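Local coordinates for protein orotidine 5'-phosphate decarboxylase (Methanocaldococcus jannaschii, PDB 4LUI) that probably catalyses the decarboxylation of orotidine 5'-monophosphate to uridine 5'-monophosphate, the last step of de novo UMP synthesis, at residues 93-107 with 117-131. Residues are numbered along the deposited sequence; the frame is centred on the assembly and turned at random.
Sequences AKITLKYADGIIVHG and VQDVAKKLNKKVIMV
K126 lays its extended chain along residues 97-101, its CB 3.3 Å from the O of D101, and delivers its ammonium to two backbone carbonyls. NZ donates to L97 O at 2.7 Å and to A100 O at 2.9 Å, the second approach coming from above the carbonyl plane. A water accepts a third bond from NZ and donates to Y99 O and D101 OD1, so the lysine reaches the aspartate through water; OD2 of D101 turns instead to K69 and the backbone N of V76. Just before K126, N125 ends helix 111-124 in a Schellman motif.

V105, on the helix-facing side of the sheet with I103, V128 and M130, spreads its two methyls over different partners. Its chi1 of -50° sets CG1 beside the backbone N, facing V117, and the two side chains slide past each other in opposite directions, V105 CG1 3.8 Å from V117 CG1; CG2 of V105 lies over the strand beside V128 CG1. V117 CG1 also meets I103 CG2 at 3.5 Å. L97 continues this apolar layer between the helices: CD1 meets A121 CB at 3.8 Å and CB meets L124 CD1.

On the barrel-interior side the V131 and I104 side chains cross at about a right angle, their CG2 atoms 3.5 Å apart. Five backbone bonds, from K127 N to D101 O through V131 N to V105 O, zip strands 102-106 and 127-131 together in parallel. Helix 111-124 links them as a beta-alpha-beta crossover and packs beside helix 86-97, the axes of 93-97 and 117-124 inclined at 38°; this is the repeating unit of a TIM barrel, here at its fourth and fifth strands.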
ATOM      1  N   ALA B  93       4.482  -8.534   5.104  1.00 12.42           N
ATOM      2  CA  ALA B  93       4.585  -9.808   4.389  1.00 14.43           C
ATOM      3  C   ALA B  93       4.237 -11.004   5.277  1.00 14.99           C
ATOM      4  O   ALA B  93       3.531 -11.925   4.852  1.00 16.77           O
ATOM      5  CB  ALA B  93       5.973  -9.968   3.802  1.00 16.23           C
ATOM      6  N   LYS B  94       4.740 -11.007   6.506  1.00 13.78           N
ATOM      7  CA  LYS B  94       4.465 -12.118   7.413  1.00 14.67           C
ATOM      8  C   LYS B  94       2.970 -12.267   7.680  1.00 20.23           C
ATOM      9  O   LYS B  94       2.406 -13.367   7.583  1.00 19.08           O
ATOM     10  CB  LYS B  94       5.217 -11.952   8.736  1.00 15.68           C
ATOM     11  CG  LYS B  94       6.708 -12.194   8.621  1.00 21.92           C
ATOM     12  CD  LYS B  94       7.362 -12.210   9.988  1.00 31.04           C
ATOM     13  CE  LYS B  94       8.873 -12.338   9.875  1.00 35.52           C
ATOM     14  NZ  LYS B  94       9.508 -12.337  11.222  1.00 40.64           N
ATOM     15  N   ILE B  95       2.312 -11.168   8.015  1.00 14.88           N
ATOM     16  CA  ILE B  95       0.890 -11.273   8.357  1.00 14.25           C
ATOM     17  C   ILE B  95       0.051 -11.612   7.125  1.00 16.98           C
ATOM     18  O   ILE B  95      -0.930 -12.352   7.213  1.00 19.89           O
ATOM     19  CB  ILE B  95       0.370 -10.001   9.077  1.00 17.49           C
ATOM     20  CG1 ILE B  95      -1.041 -10.228   9.624  1.00 25.81           C
ATOM     21  CG2 ILE B  95       0.404  -8.795   8.161  1.00 22.86           C
ATOM     22  CD1 ILE B  95      -1.400  -9.281  10.757  1.00 31.08           C
ATOM     23  N   THR B  96       0.459 -11.087   5.974  1.00 14.26           N
ATOM     24  CA  THR B  96      -0.310 -11.246   4.744  1.00 11.99           C
ATOM     25  C   THR B  96      -0.180 -12.663   4.205  1.00 16.35           C
ATOM     26  O   THR B  96      -1.176 -13.281   3.797  1.00 16.32           O
ATOM     27  CB  THR B  96       0.150 -10.234   3.687  1.00 12.17           C
ATOM     28  OG1 THR B  96      -0.098  -8.906   4.172  1.00 14.17           O
ATOM     29  CG2 THR B  96      -0.607 -10.431   2.390  1.00 13.92           C
ATOM     30  N   LEU B  97       1.041 -13.191   4.225  1.00 14.46           N
ATOM     31  CA  LEU B  97       1.298 -14.507   3.656  1.00 16.11           C
ATOM     32  C   LEU B  97       0.952 -15.656   4.602  1.00 17.81           C
ATOM     33  O   LEU B  97       1.114 -16.829   4.243  1.00 18.26           O
ATOM     34  CB  LEU B  97       2.750 -14.610   3.172  1.00 15.51           C
ATOM     35  CG  LEU B  97       3.091 -13.663   2.016  1.00 12.21           C
ATOM     36  CD1 LEU B  97       4.587 -13.759   1.684  1.00 14.83           C
ATOM     37  CD2 LEU B  97       2.232 -13.957   0.785  1.00 13.04           C
ATOM     38  N   LYS B  98       0.449 -15.333   5.791  1.00 16.53           N
ATOM     39  CA  LYS B  98      -0.087 -16.360   6.671  1.00 19.07           C
ATOM     40  C   LYS B  98      -1.215 -17.118   5.969  1.00 17.15           C
ATOM     41  O   LYS B  98      -1.286 -18.345   6.055  1.00 20.47           O
ATOM     42  CB  LYS B  98      -0.591 -15.738   7.972  1.00 19.50           C
ATOM     43  CG  LYS B  98      -1.121 -16.746   8.978  1.00 24.99           C
ATOM     44  CD  LYS B  98      -1.366 -16.093  10.334  1.00 37.70           C
ATOM     45  CE  LYS B  98      -1.868 -17.109  11.346  1.00 42.79           C
ATOM     46  NZ  LYS B  98      -0.960 -18.288  11.412  1.00 45.01           N
ATOM     47  N   TYR B  99      -2.078 -16.381   5.263  1.00 17.51           N
ATOM     48  CA  TYR B  99      -3.207 -16.982   4.554  1.00 20.56           C
ATOM     49  C   TYR B  99      -3.159 -16.820   3.034  1.00 15.32           C
ATOM     50  O   TYR B  99      -3.664 -17.682   2.307  1.00 17.94           O
ATOM     51  CB  TYR B  99      -4.540 -16.464   5.099  1.00 21.68           C
ATOM     52  CG  TYR B  99      -4.694 -16.698   6.582  1.00 25.02           C
ATOM     53  CD1 TYR B  99      -4.701 -17.984   7.097  1.00 24.66           C
ATOM     54  CD2 TYR B  99      -4.815 -15.633   7.468  1.00 30.38           C
ATOM     55  CE1 TYR B  99      -4.826 -18.211   8.454  1.00 27.92           C
ATOM     56  CE2 TYR B  99      -4.946 -15.851   8.832  1.00 29.52           C
ATOM     57  CZ  TYR B  99      -4.949 -17.143   9.318  1.00 32.03           C
ATOM     58  OH  TYR B  99      -5.077 -17.380  10.674  1.00 33.82           O
ATOM     59  N   ALA B 100      -2.574 -15.727   2.552  1.00 15.77           N
ATOM     60  CA  ALA B 100      -2.440 -15.539   1.109  1.00 12.81           C
ATOM     61  C   ALA B 100      -1.301 -16.389   0.548  1.00 15.98           C
ATOM     62  O   ALA B 100      -0.389 -16.788   1.270  1.00 18.93           O
ATOM     63  CB  ALA B 100      -2.195 -14.087   0.779  1.00 13.41           C
ATOM     64  N   ASP B 101      -1.357 -16.637  -0.753  1.00 15.97           N
ATOM     65  CA  ASP B 101      -0.343 -17.430  -1.426  1.00 16.89           C
ATOM     66  C   ASP B 101       0.698 -16.566  -2.109  1.00 13.83           C
ATOM     67  O   ASP B 101       1.743 -17.061  -2.505  1.00 16.26           O
ATOM     68  CB  ASP B 101      -1.009 -18.339  -2.451  1.00 13.29           C
ATOM     69  CG  ASP B 101      -1.979 -19.283  -1.806  1.00 17.19           C
ATOM     70  OD1 ASP B 101      -1.520 -20.094  -0.968  1.00 21.00           O
ATOM     71  OD2 ASP B 101      -3.188 -19.208  -2.113  1.00 18.18           O
ATOM     72  N   GLY B 102       0.399 -15.284  -2.248  1.00 15.10           N
ATOM     73  CA  GLY B 102       1.314 -14.364  -2.890  1.00 11.32           C
ATOM     74  C   GLY B 102       0.959 -12.948  -2.501  1.00 12.05           C
ATOM     75  O   GLY B 102      -0.145 -12.676  -2.028  1.00 13.24           O
ATOM     76  N   ILE B 103       1.918 -12.048  -2.681  1.00 12.63           N
ATOM     77  CA  ILE B 103       1.722 -10.657  -2.318  1.00 13.56           C
ATOM     78  C   ILE B 103       2.331  -9.752  -3.391  1.00 11.94           C
ATOM     79  O   ILE B 103       3.394 -10.065  -3.953  1.00 14.41           O
ATOM     80  CB  ILE B 103       2.314 -10.385  -0.905  1.00 11.71           C
ATOM     81  CG1 ILE B 103       1.972  -8.977  -0.418  1.00 11.29           C
ATOM     82  CG2 ILE B 103       3.824 -10.651  -0.867  1.00 14.15           C
ATOM     83  CD1 ILE B 103       2.453  -8.737   1.017  1.00 16.23           C
ATOM     84  N   ILE B 104       1.637  -8.652  -3.692  1.00 10.04           N
ATOM     85  CA  ILE B 104       2.087  -7.706  -4.704  1.00 10.60           C
ATOM     86  C   ILE B 104       2.783  -6.523  -4.032  1.00 11.50           C
ATOM     87  O   ILE B 104       2.239  -5.921  -3.095  1.00 10.76           O
ATOM     88  CB  ILE B 104       0.910  -7.236  -5.597  1.00 13.15           C
ATOM     89  CG1 ILE B 104       0.412  -8.415  -6.443  1.00 12.17           C
ATOM     90  CG2 ILE B 104       1.339  -6.073  -6.486  1.00 13.73           C
ATOM     91  CD1 ILE B 104      -0.915  -8.165  -7.145  1.00 12.83           C
ATOM     92  N   VAL B 105       3.995  -6.227  -4.503  1.00 11.06           N
ATOM     93  CA  VAL B 105       4.828  -5.163  -3.947  1.00 11.76           C
ATOM     94  C   VAL B 105       5.221  -4.140  -5.018  1.00 13.60           C
ATOM     95  O   VAL B 105       5.268  -4.455  -6.211  1.00 14.74           O
ATOM     96  CB  VAL B 105       6.106  -5.737  -3.300  1.00 13.17           C
ATOM     97  CG1 VAL B 105       5.734  -6.881  -2.345  1.00 13.78           C
ATOM     98  CG2 VAL B 105       7.079  -6.248  -4.361  1.00 17.72           C
ATOM     99  N   HIS B 106       5.475  -2.906  -4.593  1.00 12.00           N
ATOM    100  CA  HIS B 106       6.083  -1.916  -5.483  1.00 11.39           C
ATOM    101  C   HIS B 106       7.582  -2.114  -5.528  1.00 14.66           C
ATOM    102  O   HIS B 106       8.203  -2.426  -4.514  1.00 16.05           O
ATOM    103  CB  HIS B 106       5.788  -0.481  -5.015  1.00 12.20           C
ATOM    104  CG  HIS B 106       4.499   0.074  -5.543  1.00 12.46           C
ATOM    105  ND1 HIS B 106       4.297   0.342  -6.879  1.00 14.63           N
ATOM    106  CD2 HIS B 106       3.355   0.429  -4.911  1.00 10.36           C
ATOM    107  CE1 HIS B 106       3.084   0.839  -7.051  1.00 11.04           C
ATOM    108  NE2 HIS B 106       2.485   0.884  -5.875  1.00 13.63           N
ATOM    109  N   GLY B 107       8.160  -1.961  -6.712  1.00 12.28           N
ATOM    110  CA  GLY B 107       9.604  -1.942  -6.840  1.00 13.82           C
ATOM    111  C   GLY B 107      10.177  -0.544  -6.654  1.00 14.77           C
ATOM    112  O   GLY B 107      11.390  -0.400  -6.433  1.00 14.39           O
ATOM    113  N   VAL B 117      10.402  -8.612   1.549  1.00 15.91           N
ATOM    114  CA  VAL B 117       9.204  -9.407   1.293  1.00 14.60           C
ATOM    115  C   VAL B 117       9.575 -10.794   0.751  1.00 17.71           C
ATOM    116  O   VAL B 117       9.039 -11.804   1.207  1.00 15.36           O
ATOM    117  CB  VAL B 117       8.277  -8.701   0.318  1.00 13.74           C
ATOM    118  CG1 VAL B 117       7.040  -9.537   0.067  1.00 13.82           C
ATOM    119  CG2 VAL B 117       7.879  -7.349   0.895  1.00 14.38           C
ATOM    120  N   GLN B 118      10.513 -10.838  -0.198  1.00 15.39           N
ATOM    121  CA  GLN B 118      10.976 -12.106  -0.759  1.00 15.72           C
ATOM    122  C   GLN B 118      11.506 -13.068   0.292  1.00 20.27           C
ATOM    123  O   GLN B 118      11.231 -14.269   0.244  1.00 19.07           O
ATOM    124  CB  GLN B 118      12.070 -11.852  -1.793  1.00 17.73           C
ATOM    125  CG  GLN B 118      11.578 -11.249  -3.082  1.00 22.93           C
ATOM    126  CD  GLN B 118      12.700 -11.161  -4.083  1.00 30.66           C
ATOM    127  OE1 GLN B 118      13.603 -10.339  -3.938  1.00 25.60           O
ATOM    128  NE2 GLN B 118      12.683 -12.045  -5.078  1.00 29.85           N
ATOM    129  N   ASP B 119      12.270 -12.541   1.242  1.00 17.05           N
ATOM    130  CA  ASP B 119      12.858 -13.377   2.276  1.00 19.56           C
ATOM    131  C   ASP B 119      11.781 -14.081   3.105  1.00 19.59           C
ATOM    132  O   ASP B 119      11.936 -15.248   3.470  1.00 22.21           O
ATOM    133  CB  ASP B 119      13.813 -12.571   3.158  1.00 19.20           C
ATOM    134  CG  ASP B 119      15.114 -12.214   2.437  1.00 27.57           C
ATOM    135  OD1 ASP B 119      15.338 -12.701   1.304  1.00 27.71           O
ATOM    136  OD2 ASP B 119      15.919 -11.451   3.013  1.00 31.13           O
ATOM    137  N   VAL B 120      10.682 -13.381   3.371  1.00 16.15           N
ATOM    138  CA  VAL B 120       9.559 -13.976   4.085  1.00 16.11           C
ATOM    139  C   VAL B 120       8.883 -15.023   3.210  1.00 17.78           C
ATOM    140  O   VAL B 120       8.608 -16.147   3.661  1.00 20.82           O
ATOM    141  CB  VAL B 120       8.514 -12.904   4.480  1.00 16.17           C
ATOM    142  CG1 VAL B 120       7.214 -13.547   5.012  1.00 17.54           C
ATOM    143  CG2 VAL B 120       9.105 -11.950   5.491  1.00 18.95           C
ATOM    144  N   ALA B 121       8.620 -14.646   1.962  1.00 17.94           N
ATOM    145  CA  ALA B 121       7.897 -15.513   1.026  1.00 15.32           C
ATOM    146  C   ALA B 121       8.647 -16.812   0.751  1.00 17.31           C
ATOM    147  O   ALA B 121       8.033 -17.880   0.646  1.00 21.10           O
ATOM    148  CB  ALA B 121       7.626 -14.783  -0.270  1.00 15.26           C
ATOM    149  N   LYS B 122       9.971 -16.725   0.641  1.00 18.13           N
ATOM    150  CA  LYS B 122      10.786 -17.898   0.332  1.00 17.87           C
ATOM    151  C   LYS B 122      10.666 -18.980   1.395  1.00 22.64           C
ATOM    152  O   LYS B 122      10.560 -20.170   1.084  1.00 24.30           O
ATOM    153  CB  LYS B 122      12.256 -17.493   0.179  1.00 22.19           C
ATOM    154  CG  LYS B 122      12.575 -16.805  -1.135  1.00 29.96           C
ATOM    155  CD  LYS B 122      14.071 -16.548  -1.272  1.00 42.61           C
ATOM    156  CE  LYS B 122      14.398 -15.858  -2.590  1.00 43.97           C
ATOM    157  NZ  LYS B 122      15.854 -15.527  -2.680  1.00 40.51           N
ATOM    158  N   LYS B 123      10.676 -18.566   2.654  1.00 19.95           N
ATOM    159  CA  LYS B 123      10.559 -19.515   3.745  1.00 24.03           C
ATOM    160  C   LYS B 123       9.204 -20.216   3.740  1.00 21.65           C
ATOM    161  O   LYS B 123       9.085 -21.331   4.243  1.00 26.43           O
ATOM    162  CB  LYS B 123      10.818 -18.830   5.088  1.00 27.85           C
ATOM    163  CG  LYS B 123      12.239 -18.317   5.224  1.00 33.34           C
ATOM    164  CD  LYS B 123      12.503 -17.757   6.606  1.00 42.67           C
ATOM    165  CE  LYS B 123      13.919 -17.211   6.703  1.00 48.68           C
ATOM    166  NZ  LYS B 123      14.947 -18.224   6.320  1.00 52.86           N
ATOM    167  N   LEU B 124       8.202 -19.566   3.154  1.00 22.06           N
ATOM    168  CA  LEU B 124       6.843 -20.097   3.137  1.00 20.46           C
ATOM    169  C   LEU B 124       6.481 -20.778   1.817  1.00 22.72           C
ATOM    170  O   LEU B 124       5.361 -21.292   1.663  1.00 20.83           O
ATOM    171  CB  LEU B 124       5.844 -18.978   3.420  1.00 21.28           C
ATOM    172  CG  LEU B 124       6.020 -18.245   4.749  1.00 21.94           C
ATOM    173  CD1 LEU B 124       5.106 -17.030   4.811  1.00 22.02           C
ATOM    174  CD2 LEU B 124       5.754 -19.179   5.919  1.00 23.67           C
ATOM    175  N   ASN B 125       7.432 -20.792   0.883  1.00 23.14           N
ATOM    176  CA  ASN B 125       7.185 -21.246  -0.487  1.00 22.10           C
ATOM    177  C   ASN B 125       6.007 -20.498  -1.102  1.00 23.87           C
ATOM    178  O   ASN B 125       5.115 -21.092  -1.718  1.00 21.32           O
ATOM    179  CB  ASN B 125       6.948 -22.762  -0.538  1.00 24.82           C
ATOM    180  CG  ASN B 125       6.949 -23.302  -1.953  1.00 24.81           C
ATOM    181  OD1 ASN B 125       7.568 -22.720  -2.845  1.00 32.21           O
ATOM    182  ND2 ASN B 125       6.252 -24.419  -2.172  1.00 29.36           N
ATOM    183  N   LYS B 126       6.010 -19.180  -0.930  1.00 16.09           N
ATOM    184  CA  LYS B 126       4.954 -18.345  -1.474  1.00 14.35           C
ATOM    185  C   LYS B 126       5.547 -17.284  -2.396  1.00 15.71           C
ATOM    186  O   LYS B 126       6.777 -17.183  -2.513  1.00 21.22           O
ATOM    187  CB  LYS B 126       4.085 -17.774  -0.346  1.00 22.00           C
ATOM    188  CG  LYS B 126       3.232 -18.880   0.301  1.00 18.37           C
ATOM    189  CD  LYS B 126       2.387 -18.398   1.450  1.00 18.22           C
ATOM    190  CE  LYS B 126       1.398 -19.490   1.843  1.00 20.24           C
ATOM    191  NZ  LYS B 126       0.468 -19.049   2.908  1.00 17.16           N
ATOM    192  N   LYS B 127       4.682 -16.539  -3.076  1.00 15.56           N
ATOM    193  CA  LYS B 127       5.093 -15.685  -4.186  1.00 16.44           C
ATOM    194  C   LYS B 127       5.193 -14.195  -3.860  1.00 15.16           C
ATOM    195  O   LYS B 127       4.387 -13.637  -3.097  1.00 14.56           O
ATOM    196  CB  LYS B 127       4.136 -15.847  -5.368  1.00 15.39           C
ATOM    197  CG  LYS B 127       4.104 -17.229  -5.982  1.00 17.14           C
ATOM    198  CD  LYS B 127       3.109 -17.249  -7.134  1.00 18.60           C
ATOM    199  CE  LYS B 127       3.017 -18.629  -7.759  1.00 20.42           C
ATOM    200  NZ  LYS B 127       1.965 -18.621  -8.810  1.00 24.35           N
ATOM    201  N   VAL B 128       6.175 -13.559  -4.486  1.00 14.56           N
ATOM    202  CA  VAL B 128       6.282 -12.098  -4.502  1.00 15.04           C
ATOM    203  C   VAL B 128       6.143 -11.602  -5.945  1.00 14.24           C
ATOM    204  O   VAL B 128       6.783 -12.115  -6.857  1.00 14.00           O
ATOM    205  CB  VAL B 128       7.623 -11.649  -3.933  1.00 15.76           C
ATOM    206  CG1 VAL B 128       7.752 -10.115  -3.960  1.00 17.85           C
ATOM    207  CG2 VAL B 128       7.783 -12.179  -2.537  1.00 17.42           C
ATOM    208  N   ILE B 129       5.289 -10.608  -6.140  1.00 14.11           N
ATOM    209  CA  ILE B 129       4.940 -10.132  -7.462  1.00 14.47           C
ATOM    210  C   ILE B 129       5.212  -8.630  -7.464  1.00 11.15           C
ATOM    211  O   ILE B 129       4.746  -7.921  -6.581  1.00 13.52           O
ATOM    212  CB  ILE B 129       3.445 -10.395  -7.723  1.00 13.52           C
ATOM    213  CG1 ILE B 129       3.166 -11.911  -7.745  1.00 15.33           C
ATOM    214  CG2 ILE B 129       2.982  -9.715  -8.995  1.00 16.88           C
ATOM    215  CD1 ILE B 129       1.717 -12.280  -7.451  1.00 20.93           C
ATOM    216  N   MET B 130       5.985  -8.142  -8.425  1.00 14.12           N
ATOM    217  CA  MET B 130       6.345  -6.721  -8.421  1.00 11.96           C
ATOM    218  C   MET B 130       5.542  -5.916  -9.436  1.00 12.70           C
ATOM    219  O   MET B 130       5.447  -6.303 -10.606  1.00 13.73           O
ATOM    220  CB  MET B 130       7.839  -6.542  -8.733  1.00 11.60           C
ATOM    221  CG  MET B 130       8.265  -5.068  -8.714  1.00 10.45           C
ATOM    222  SD  MET B 130       9.923  -4.799  -9.377  1.00 16.80           S
ATOM    223  CE  MET B 130      10.835  -5.899  -8.313  1.00 18.81           C
ATOM    224  N   VAL B 131       4.987  -4.785  -9.001  1.00 11.81           N
ATOM    225  CA  VAL B 131       4.410  -3.839  -9.945  1.00 12.56           C
ATOM    226  C   VAL B 131       5.541  -3.137 -10.677  1.00 12.40           C
ATOM    227  O   VAL B 131       6.347  -2.447 -10.052  1.00 15.11           O
ATOM    228  CB  VAL B 131       3.618  -2.742  -9.229  1.00 13.07           C
ATOM    229  CG1 VAL B 131       3.055  -1.759 -10.255  1.00 17.58           C
ATOM    230  CG2 VAL B 131       2.498  -3.339  -8.419  1.00 16.02           C
TER
HETATM  231  O   HOH W   1      -2.123 -19.942   1.659  1.00 25.62           O
HETATM  232  O   HOH W   2       6.696  -0.174  -8.415  1.00 13.90           O